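Local coordinates for protein purine nucleoside phosphorylase (Caulobacter vibrioides, PDB 1XFJ) that probably acts as a purine nucleoside phosphorylase of the YfiH/LACC1 family, splitting inosine and methylthioadenosine with phosphate and deaminating adenosine, at residues Q46-P49 and A50-E53; F178-R181 and F182-D185. One frame throughout, in Å; residues are numbered along the deposited sequence.

Contact 1 (Q46-P49 and A50-E53); sequences QDEP and ADVE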
ATOM      1  N   GLN A  46     -15.634  10.026  -3.667  1.00  5.37           N
ATOM      2  CA  GLN A  46     -16.941  10.662  -3.765  1.00  6.71           C
ATOM      3  C   GLN A  46     -17.996   9.963  -2.909  1.00  5.62           C
ATOM      4  O   GLN A  46     -19.197  10.180  -3.071  1.00  6.54           O
ATOM      5  CB  GLN A  46     -17.369  10.718  -5.236  1.00  6.15           C
ATOM      6  CG  GLN A  46     -16.557  11.732  -6.043  1.00  8.00           C
ATOM      7  CD  GLN A  46     -16.742  11.600  -7.544  1.00 12.36           C
ATOM      8  OE1 GLN A  46     -16.199  10.691  -8.173  1.00 12.74           O
ATOM      9  NE2 GLN A  46     -17.515  12.507  -8.125  1.00 13.68           N
ATOM     10  N   ASP A  47     -17.526   9.131  -1.984  1.00  5.44           N
ATOM     11  CA  ASP A  47     -18.397   8.391  -1.070  1.00  3.76           C
ATOM     12  C   ASP A  47     -18.872   9.366   0.010  1.00  4.88           C
ATOM     13  O   ASP A  47     -18.405  10.504   0.064  1.00  4.78           O
ATOM     14  CB  ASP A  47     -17.588   7.250  -0.438  1.00  5.05           C
ATOM     15  CG  ASP A  47     -18.436   6.290   0.381  1.00  6.34           C
ATOM     16  OD1 ASP A  47     -19.677   6.407   0.380  1.00  4.89           O
ATOM     17  OD2 ASP A  47     -17.842   5.399   1.026  1.00  7.24           O
ATOM     18  N   GLU A  48     -19.809   8.928   0.851  1.00  4.89           N
ATOM     19  CA  GLU A  48     -20.303   9.761   1.946  1.00  5.85           C
ATOM     20  C   GLU A  48     -19.156   9.923   2.940  1.00  6.04           C
ATOM     21  O   GLU A  48     -18.644   8.935   3.471  1.00  4.18           O
ATOM     22  CB  GLU A  48     -21.482   9.084   2.654  1.00  6.63           C
ATOM     23  CG  GLU A  48     -22.800   9.121   1.904  1.00  8.84           C
ATOM     24  CD  GLU A  48     -23.410  10.510   1.847  1.00  9.73           C
ATOM     25  OE1 GLU A  48     -22.985  11.392   2.629  1.00  7.97           O
ATOM     26  OE2 GLU A  48     -24.331  10.714   1.025  1.00 10.12           O
ATOM     27  N   PRO A  49     -18.744  11.171   3.215  1.00  6.60           N
ATOM     28  CA  PRO A  49     -17.648  11.445   4.151  1.00  6.04           C
ATOM     29  C   PRO A  49     -17.830  10.773   5.508  1.00  6.59           C
ATOM     30  O   PRO A  49     -16.881  10.229   6.072  1.00  5.33           O
ATOM     31  CB  PRO A  49     -17.660  12.969   4.261  1.00  7.11           C
ATOM     32  CG  PRO A  49     -18.172  13.395   2.924  1.00  9.24           C
ATOM     33  CD  PRO A  49     -19.308  12.429   2.697  1.00  6.14           C
ATOM     34  N   ALA A  50     -19.052  10.809   6.027  1.00  6.41           N
ATOM     35  CA  ALA A  50     -19.334  10.211   7.326  1.00  5.25           C
ATOM     36  C   ALA A  50     -19.086   8.708   7.324  1.00  4.67           C
ATOM     37  O   ALA A  50     -18.584   8.157   8.303  1.00  4.81           O
ATOM     38  CB  ALA A  50     -20.775  10.504   7.737  1.00  6.36           C
ATOM     39  N   ASP A  51     -19.449   8.041   6.233  1.00  3.52           N
ATOM     40  CA  ASP A  51     -19.237   6.600   6.145  1.00  3.65           C
ATOM     41  C   ASP A  51     -17.734   6.323   6.093  1.00  3.44           C
ATOM     42  O   ASP A  51     -17.241   5.406   6.752  1.00  3.27           O
ATOM     43  CB  ASP A  51     -19.934   6.011   4.904  1.00  3.87           C
ATOM     44  CG  ASP A  51     -21.450   5.896   5.072  1.00  5.31           C
ATOM     45  OD1 ASP A  51     -21.940   5.963   6.219  1.00  7.63           O
ATOM     46  OD2 ASP A  51     -22.156   5.722   4.055  1.00  5.21           O
ATOM     47  N   VAL A  52     -17.011   7.120   5.309  1.00  5.13           N
ATOM     48  CA  VAL A  52     -15.564   6.959   5.196  1.00  3.87           C
ATOM     49  C   VAL A  52     -14.934   7.081   6.579  1.00  4.50           C
ATOM     50  O   VAL A  52     -14.057   6.303   6.942  1.00  4.56           O
ATOM     51  CB  VAL A  52     -14.946   8.025   4.267  1.00  3.76           C
ATOM     52  CG1 VAL A  52     -13.428   7.947   4.322  1.00  3.06           C
ATOM     53  CG2 VAL A  52     -15.438   7.814   2.834  1.00  4.94           C
ATOM     54  N   GLU A  53     -15.387   8.057   7.358  1.00  5.47           N
ATOM     55  CA  GLU A  53     -14.851   8.232   8.700  1.00  4.45           C
ATOM     56  C   GLU A  53     -15.167   7.037   9.593  1.00  4.96           C
ATOM     57  O   GLU A  53     -14.344   6.640  10.424  1.00  3.03           O
ATOM     58  CB  GLU A  53     -15.396   9.517   9.322  1.00  7.70           C
ATOM     59  CG  GLU A  53     -14.808  10.766   8.687  1.00 10.45           C
ATOM     60  CD  GLU A  53     -13.288  10.771   8.741  1.00 15.15           C
ATOM     61  OE1 GLU A  53     -12.731  10.732   9.859  1.00 17.18           O
ATOM     62  OE2 GLU A  53     -12.650  10.807   7.667  1.00 13.14           O
TER
HETATM   63  O   HOH W   1     -21.728   5.106   1.400  1.00  5.30           O
HETATM   64  O   HOH W   2     -21.725  11.683   5.017  1.00  8.27           O
HETATM   65  O   HOH W   3     -14.264  11.244   5.395  1.00 19.34           O
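Loop gives way to helix right after Glu48, whose carbonyl O accepts Val52 N at 3.1 Å, nearly straight at 165°, with a weak second bond from Asp51 N, and one residue on Glu53 N donates to Pro49 O at 2.9 Å. Pro49 suits the first turn because its nitrogen has no hydrogen to leave without an acceptor and its ring already holds a helical phi. The Asp51 carboxylate, which also leans on Val31 and Ser32, comes up against the aliphatic base of Glu48, OD2 lying 3.7 Å from Glu48 CB. Glu48 bends about its CB-CG bond (chi2 -70°), and its own carboxylate turns off toward a water that joins Glu48 OE1 to Ala50 N, an amide of the first turn. Asp47 and Asp51 present like charges, OD1 to OD2 at 4.5 Å, and a single water donates to both oxygens, which probably eases their repulsion. Asp47 OD1 also receives Glu48 N at 2.6 Å from above the carboxylate plane, while OD2 is held by Ser32 and Asn40; this buried carboxylate thus ties the incoming loop to its neighbours. Val52, apolar and buried, sets CG2 3.5 Å from Glu48 O and also near Asp47 OD2. A third water links Pro49 O with Glu53 OE2, an oxygen whose charge is met by a salt bridge to Arg43. Glu48 at the N-cap and proline at the first helical position make this a helix N-terminus, the start of helix 49-62, where the acidic Asp47, Glu48 and Asp51 would suit the partial positive charge.

Contact 2 (F178-R181 and F182-D185); sequences FLHR and FEAD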
ATOM      1  N   PHE A 178       4.446   2.867 -21.697  1.00  5.81           N
ATOM      2  CA  PHE A 178       4.644   2.440 -20.313  1.00  6.34           C
ATOM      3  C   PHE A 178       5.863   1.523 -20.277  1.00  4.46           C
ATOM      4  O   PHE A 178       6.777   1.708 -19.471  1.00  4.21           O
ATOM      5  CB  PHE A 178       3.408   1.675 -19.831  1.00  6.05           C
ATOM      6  CG  PHE A 178       3.432   1.317 -18.370  1.00  7.09           C
ATOM      7  CD1 PHE A 178       2.747   2.093 -17.438  1.00  7.93           C
ATOM      8  CD2 PHE A 178       4.107   0.183 -17.928  1.00  7.78           C
ATOM      9  CE1 PHE A 178       2.730   1.740 -16.088  1.00  7.55           C
ATOM     10  CE2 PHE A 178       4.099  -0.179 -16.584  1.00  8.52           C
ATOM     11  CZ  PHE A 178       3.406   0.602 -15.660  1.00  8.49           C
ATOM     12  N   LEU A 179       5.864   0.532 -21.162  1.00  4.57           N
ATOM     13  CA  LEU A 179       6.968  -0.419 -21.266  1.00  3.63           C
ATOM     14  C   LEU A 179       8.293   0.299 -21.480  1.00  4.63           C
ATOM     15  O   LEU A 179       9.272   0.075 -20.765  1.00  3.30           O
ATOM     16  CB  LEU A 179       6.733  -1.365 -22.447  1.00  3.02           C
ATOM     17  CG  LEU A 179       7.982  -2.151 -22.861  1.00  3.02           C
ATOM     18  CD1 LEU A 179       8.323  -3.158 -21.776  1.00  3.68           C
ATOM     19  CD2 LEU A 179       7.747  -2.843 -24.192  1.00  4.31           C
ATOM     20  N   HIS A 180       8.316   1.167 -22.481  1.00  4.71           N
ATOM     21  CA  HIS A 180       9.524   1.901 -22.816  1.00  4.84           C
ATOM     22  C   HIS A 180       9.989   2.824 -21.697  1.00  5.84           C
ATOM     23  O   HIS A 180      11.190   2.992 -21.492  1.00  5.18           O
ATOM     24  CB  HIS A 180       9.300   2.666 -24.119  1.00  5.04           C
ATOM     25  CG  HIS A 180       9.044   1.772 -25.293  1.00  4.95           C
ATOM     26  ND1 HIS A 180       8.384   2.196 -26.427  1.00  5.74           N
ATOM     27  CD2 HIS A 180       9.346   0.468 -25.502  1.00  5.69           C
ATOM     28  CE1 HIS A 180       8.287   1.193 -27.280  1.00  5.03           C
ATOM     29  NE2 HIS A 180       8.863   0.132 -26.744  1.00  5.22           N
ATOM     30  N   ARG A 181       9.048   3.407 -20.959  1.00  4.74           N
ATOM     31  CA  ARG A 181       9.415   4.292 -19.857  1.00  5.32           C
ATOM     32  C   ARG A 181      10.223   3.505 -18.829  1.00  4.30           C
ATOM     33  O   ARG A 181      11.267   3.962 -18.365  1.00  3.83           O
ATOM     34  CB  ARG A 181       8.165   4.873 -19.189  1.00  9.27           C
ATOM     35  CG  ARG A 181       8.480   5.839 -18.054  1.00 13.55           C
ATOM     36  CD  ARG A 181       7.221   6.349 -17.366  1.00 17.11           C
ATOM     37  NE  ARG A 181       6.352   7.093 -18.276  1.00 19.56           N
ATOM     38  CZ  ARG A 181       5.156   6.676 -18.677  1.00 21.74           C
ATOM     39  NH1 ARG A 181       4.674   5.515 -18.250  1.00 21.33           N
ATOM     40  NH2 ARG A 181       4.438   7.422 -19.506  1.00 23.18           N
ATOM     41  N   PHE A 182       9.736   2.320 -18.473  1.00  4.29           N
ATOM     42  CA  PHE A 182      10.434   1.483 -17.501  1.00  4.64           C
ATOM     43  C   PHE A 182      11.765   0.962 -18.027  1.00  3.63           C
ATOM     44  O   PHE A 182      12.767   0.971 -17.311  1.00  4.59           O
ATOM     45  CB  PHE A 182       9.562   0.297 -17.078  1.00  6.19           C
ATOM     46  CG  PHE A 182       8.647   0.605 -15.929  1.00  5.75           C
ATOM     47  CD1 PHE A 182       7.513   1.388 -16.114  1.00  6.19           C
ATOM     48  CD2 PHE A 182       8.953   0.156 -14.648  1.00  4.74           C
ATOM     49  CE1 PHE A 182       6.695   1.731 -15.039  1.00  5.65           C
ATOM     50  CE2 PHE A 182       8.142   0.493 -13.562  1.00  5.76           C
ATOM     51  CZ  PHE A 182       7.012   1.283 -13.759  1.00  6.09           C
ATOM     52  N   GLU A 183      11.780   0.499 -19.272  1.00  4.21           N
ATOM     53  CA  GLU A 183      13.012  -0.028 -19.845  1.00  4.49           C
ATOM     54  C   GLU A 183      14.097   1.035 -19.930  1.00  6.03           C
ATOM     55  O   GLU A 183      15.279   0.747 -19.733  1.00  4.07           O
ATOM     56  CB  GLU A 183      12.754  -0.606 -21.237  1.00  3.94           C
ATOM     57  CG  GLU A 183      11.835  -1.819 -21.238  1.00  5.44           C
ATOM     58  CD  GLU A 183      11.806  -2.527 -22.578  1.00  4.75           C
ATOM     59  OE1 GLU A 183      11.728  -1.835 -23.614  1.00  3.99           O
ATOM     60  OE2 GLU A 183      11.848  -3.774 -22.596  1.00  5.03           O
ATOM     61  N   ALA A 184      13.689   2.266 -20.215  1.00  6.06           N
ATOM     62  CA  ALA A 184      14.627   3.372 -20.336  1.00  6.94           C
ATOM     63  C   ALA A 184      15.056   3.954 -18.992  1.00  8.35           C
ATOM     64  O   ALA A 184      16.244   4.180 -18.759  1.00  8.94           O
ATOM     65  CB  ALA A 184      14.015   4.472 -21.206  1.00  7.87           C
ATOM     66  N   ASP A 185      14.091   4.191 -18.108  1.00  9.91           N
ATOM     67  CA  ASP A 185      14.382   4.784 -16.804  1.00 10.43           C
ATOM     68  C   ASP A 185      14.903   3.837 -15.733  1.00 11.67           C
ATOM     69  O   ASP A 185      15.620   4.264 -14.827  1.00 12.57           O
ATOM     70  CB  ASP A 185      13.143   5.505 -16.269  1.00 12.03           C
ATOM     71  CG  ASP A 185      12.714   6.655 -17.153  1.00 14.94           C
ATOM     72  OD1 ASP A 185      13.450   6.979 -18.107  1.00 15.39           O
ATOM     73  OD2 ASP A 185      11.642   7.238 -16.891  1.00 16.67           O
TER
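Side chains one turn apart on helix 176-185 meet here, over most of its length and up to its C-terminal end, where the helix packs against helix 134-139 and the small antiparallel sheet that contains strand 193-195. Phe178 and Phe182 point the same way from the inner face. Their planes are 23° apart but slid past each other, so the rings, with centroids 4.9 Å apart, barely overlap: Phe182 CE1 sits over one face of Phe178, 3.5 Å from Phe178 CZ. Phe178 gets there with CG anti to the backbone N (chi1 -173°). Both flat, apolar rings enter an aromatic cluster, Phe178 meeting Trp134 and Phe204 edge-to-face and Phe182 meeting Phe209 likewise. The backbone is regular alpha-helix, with successive i to i+4 bonds running from Phe182 N to Phe178 O through to Asp185 N to Arg181 O at 2.8 Å, and its sides divide as in an amphipathic helix. Leu179, which also touches Phe193, lays CD1 3.6 Å from Glu183 CD, so the carboxylate group lies against the leucine methyl. Glu183 OE1 also approaches the edge of the His180 ring, near its plane, 3.8 Å from His180 CD2. Along another side, Asp185 OD2 lies 3.6 Å from Arg181 CG. The opposite charges are not in contact, Arg181 NE standing 5.5 Å from Asp185 OD2, because the long arginine chain bends at chi3 (-62°) toward Trp134 and Leu138.

Contact 1 comes first along the chain, where the loop after strand 20-25 becomes helix 49-62; contact 2 follows more than a hundred residues later, in helix 176-185, just after strand 173-175. Their centres stand about 37 Å apart and their nearest atoms about 22 Å, so they do not touch and share neither helix nor sheet. Each lies toward the periphery, about 20 and 23 Å from the centre of the chain, and both belong to the same laccase-type (YfiH) region. Each therefore secures its own helix locally, one at an N-terminus beside loops, the other against helix 134-139 and the small three-stranded sheet, with no direct link between them.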